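PDB 3CH0: glycerophosphodiester phosphodiesterase from Cytophaga hutchinsonii ATCC 33406, which belongs to the glycerophosphodiester phosphodiesterase family of enzymes, whose members are built on the TIM-barrel fold. Local coordinates for residues Q12-C17 against I262-D267. Residues are numbered along the deposited sequence; the frame is centred on the assembly and turned at random.
Sequences QGHRGC and ITDYPD
His14 and Asp264 meet just beyond the C-terminal ends of strands 10-13 and 260-263, the first and last strands of a TIM barrel, whose parallel pairing closes the barrel. Two backbone bonds join the strand ends: Thr263 N gives to Gln12 O at 3.1 Å, and His14 N gives to Thr263 O at 2.8 Å. The chain of 12-17 then folds into a type II turn from Gly13 to Gly16.

The imidazole of His14 lies alongside the Asp264 side chain, both pointing the same way, with a chi1 of -173° that swings CG to the side opposite the backbone N. The ND1 hydrogen reaches Asp264 OD1 at 2.6 Å and nearly straight (163°). OD1 lies in the ring plane; the carboxylate plane is turned 54° from it, and ND1 meets OD1 from above the carboxylate plane. This short bond and the one between NE2 and a bound citric acid hold the ring at both nitrogens, while Arg15 CG lies over one face; Arg15 NH2 also hydrogen-bonds the citric acid. Asp264 OD2 is held separately, by Arg18 and Asn245, and Thr243 touches both His14 and Asp264.

Ile262 CG2 comes obliquely to His14 CD2 at 3.4 Å. The other branch of Ile262 runs beside the extended Gln12 chain, its CG1 3.4 Å from Gln12 OE1; that amide oxygen accepts from Asn134. Thr263 OG1 accepts from Tyr265 N in an ST turn and is hydrogen-bonded to Val244 O. Past this turn, Pro266 turns its CG and CD toward Cys17, with CG 3.7 Å from Cys17 CB.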
loop_
_atom_site.group_PDB
_atom_site.type_symbol
_atom_site.label_atom_id
_atom_site.label_comp_id
_atom_site.label_asym_id
_atom_site.label_seq_id
_atom_site.Cartn_x
_atom_site.Cartn_y
_atom_site.Cartn_z
ATOM N N GLN A 12 -4.669 -1.387 -9.328
ATOM C CA GLN A 12 -4.390 -1.538 -7.906
ATOM C C GLN A 12 -5.387 -0.718 -7.087
ATOM O O GLN A 12 -5.493 0.499 -7.260
ATOM C CB GLN A 12 -2.975 -1.132 -7.482
ATOM C CG GLN A 12 -1.900 -1.804 -8.295
ATOM C CD GLN A 12 -0.588 -1.958 -7.531
ATOM O OE1 GLN A 12 -0.479 -1.523 -6.375
ATOM N NE2 GLN A 12 0.389 -2.583 -8.156
ATOM N N GLY A 13 -6.078 -1.367 -6.165
ATOM C CA GLY A 13 -6.944 -0.671 -5.220
ATOM C C GLY A 13 -6.139 -0.139 -4.058
ATOM O O GLY A 13 -5.595 -0.913 -3.279
ATOM N N HIS A 14 -5.989 1.204 -3.974
ATOM C CA HIS A 14 -5.148 1.858 -2.972
ATOM C C HIS A 14 -5.773 1.655 -1.583
ATOM O O HIS A 14 -6.925 2.089 -1.364
ATOM C CB HIS A 14 -5.020 3.368 -3.283
ATOM C CG HIS A 14 -4.053 4.128 -2.436
ATOM N ND1 HIS A 14 -4.395 5.295 -1.776
ATOM C CD2 HIS A 14 -2.739 3.909 -2.167
ATOM C CE1 HIS A 14 -3.315 5.769 -1.159
ATOM N NE2 HIS A 14 -2.298 4.958 -1.403
ATOM N N ARG A 15 -5.076 0.995 -0.676
ATOM C CA ARG A 15 -5.636 0.659 0.629
ATOM C C ARG A 15 -6.941 -0.072 0.494
ATOM O O ARG A 15 -7.885 0.111 1.246
ATOM C CB ARG A 15 -5.756 1.895 1.537
ATOM C CG ARG A 15 -4.464 2.781 1.546
ATOM C CD ARG A 15 -4.466 3.947 2.508
ATOM N NE ARG A 15 -3.353 4.820 2.148
ATOM C CZ ARG A 15 -3.220 6.050 2.562
ATOM N NH1 ARG A 15 -3.968 6.533 3.560
ATOM N NH2 ARG A 15 -2.267 6.780 2.040
ATOM N N GLY A 16 -6.937 -0.933 -0.512
ATOM C CA GLY A 16 -8.140 -1.694 -0.912
ATOM C C GLY A 16 -8.972 -0.769 -1.773
ATOM O O GLY A 16 -9.063 -0.929 -2.981
ATOM N N CYS A 17 -9.596 0.233 -1.172
ATOM C CA CYS A 17 -10.355 1.217 -1.941
ATOM C C CYS A 17 -10.750 2.381 -1.036
ATOM O O CYS A 17 -11.916 2.619 -0.780
ATOM C CB CYS A 17 -11.596 0.629 -2.647
ATOM S SG CYS A 17 -12.726 -0.233 -1.563
ATOM N N ILE A 262 -2.332 2.943 -9.275
ATOM C CA ILE A 262 -2.761 2.867 -7.893
ATOM C C ILE A 262 -3.809 3.980 -7.705
ATOM O O ILE A 262 -3.482 5.142 -7.830
ATOM C CB ILE A 262 -1.545 2.945 -6.931
ATOM C CG1 ILE A 262 -0.587 1.768 -7.136
ATOM C CG2 ILE A 262 -2.029 3.184 -5.425
ATOM C CD1 ILE A 262 0.811 2.093 -6.700
ATOM N N THR A 263 -5.000 3.572 -7.277
ATOM C CA THR A 263 -6.104 4.502 -7.128
ATOM C C THR A 263 -7.004 4.249 -5.933
ATOM O O THR A 263 -7.279 3.103 -5.592
ATOM C CB THR A 263 -7.007 4.460 -8.406
ATOM O OG1 THR A 263 -8.103 5.398 -8.287
ATOM C CG2 THR A 263 -7.611 3.072 -8.708
ATOM N N ASP A 264 -7.471 5.340 -5.325
ATOM C CA ASP A 264 -8.466 5.245 -4.246
ATOM C C ASP A 264 -9.847 4.821 -4.756
ATOM O O ASP A 264 -10.694 4.471 -3.951
ATOM C CB ASP A 264 -8.593 6.592 -3.524
ATOM C CG ASP A 264 -7.389 6.887 -2.690
ATOM O OD1 ASP A 264 -6.939 5.968 -1.949
ATOM O OD2 ASP A 264 -6.887 8.031 -2.760
ATOM N N TYR A 265 -10.078 4.985 -6.065
ATOM C CA TYR A 265 -11.361 4.740 -6.714
ATOM C C TYR A 265 -11.249 3.692 -7.821
ATOM O O TYR A 265 -11.404 3.968 -9.038
ATOM C CB TYR A 265 -11.886 6.081 -7.257
ATOM C CG TYR A 265 -12.162 7.122 -6.221
ATOM C CD1 TYR A 265 -13.369 7.111 -5.513
ATOM C CD2 TYR A 265 -11.244 8.070 -5.939
ATOM C CE1 TYR A 265 -13.649 8.079 -4.567
ATOM C CE2 TYR A 265 -11.471 9.014 -4.956
ATOM C CZ TYR A 265 -12.693 9.038 -4.307
ATOM O OH TYR A 265 -12.899 9.990 -3.348
ATOM N N PRO A 266 -10.957 2.432 -7.439
ATOM C CA PRO A 266 -10.771 1.398 -8.450
ATOM C C PRO A 266 -12.057 1.139 -9.265
ATOM O O PRO A 266 -11.970 0.640 -10.380
ATOM C CB PRO A 266 -10.285 0.197 -7.660
ATOM C CG PRO A 266 -10.822 0.385 -6.282
ATOM C CD PRO A 266 -10.735 1.907 -6.079
ATOM N N ASP A 267 -13.208 1.531 -8.735
ATOM C CA ASP A 267 -14.470 1.511 -9.475
ATOM C C ASP A 267 -14.426 2.298 -10.816
ATOM O O ASP A 267 -15.199 2.001 -11.754
ATOM C CB ASP A 267 -15.629 1.984 -8.578
ATOM C CG ASP A 267 -15.439 3.371 -8.016
ATOM O OD1 ASP A 267 -14.342 3.696 -7.568
ATOM O OD2 ASP A 267 -16.444 4.126 -7.926
#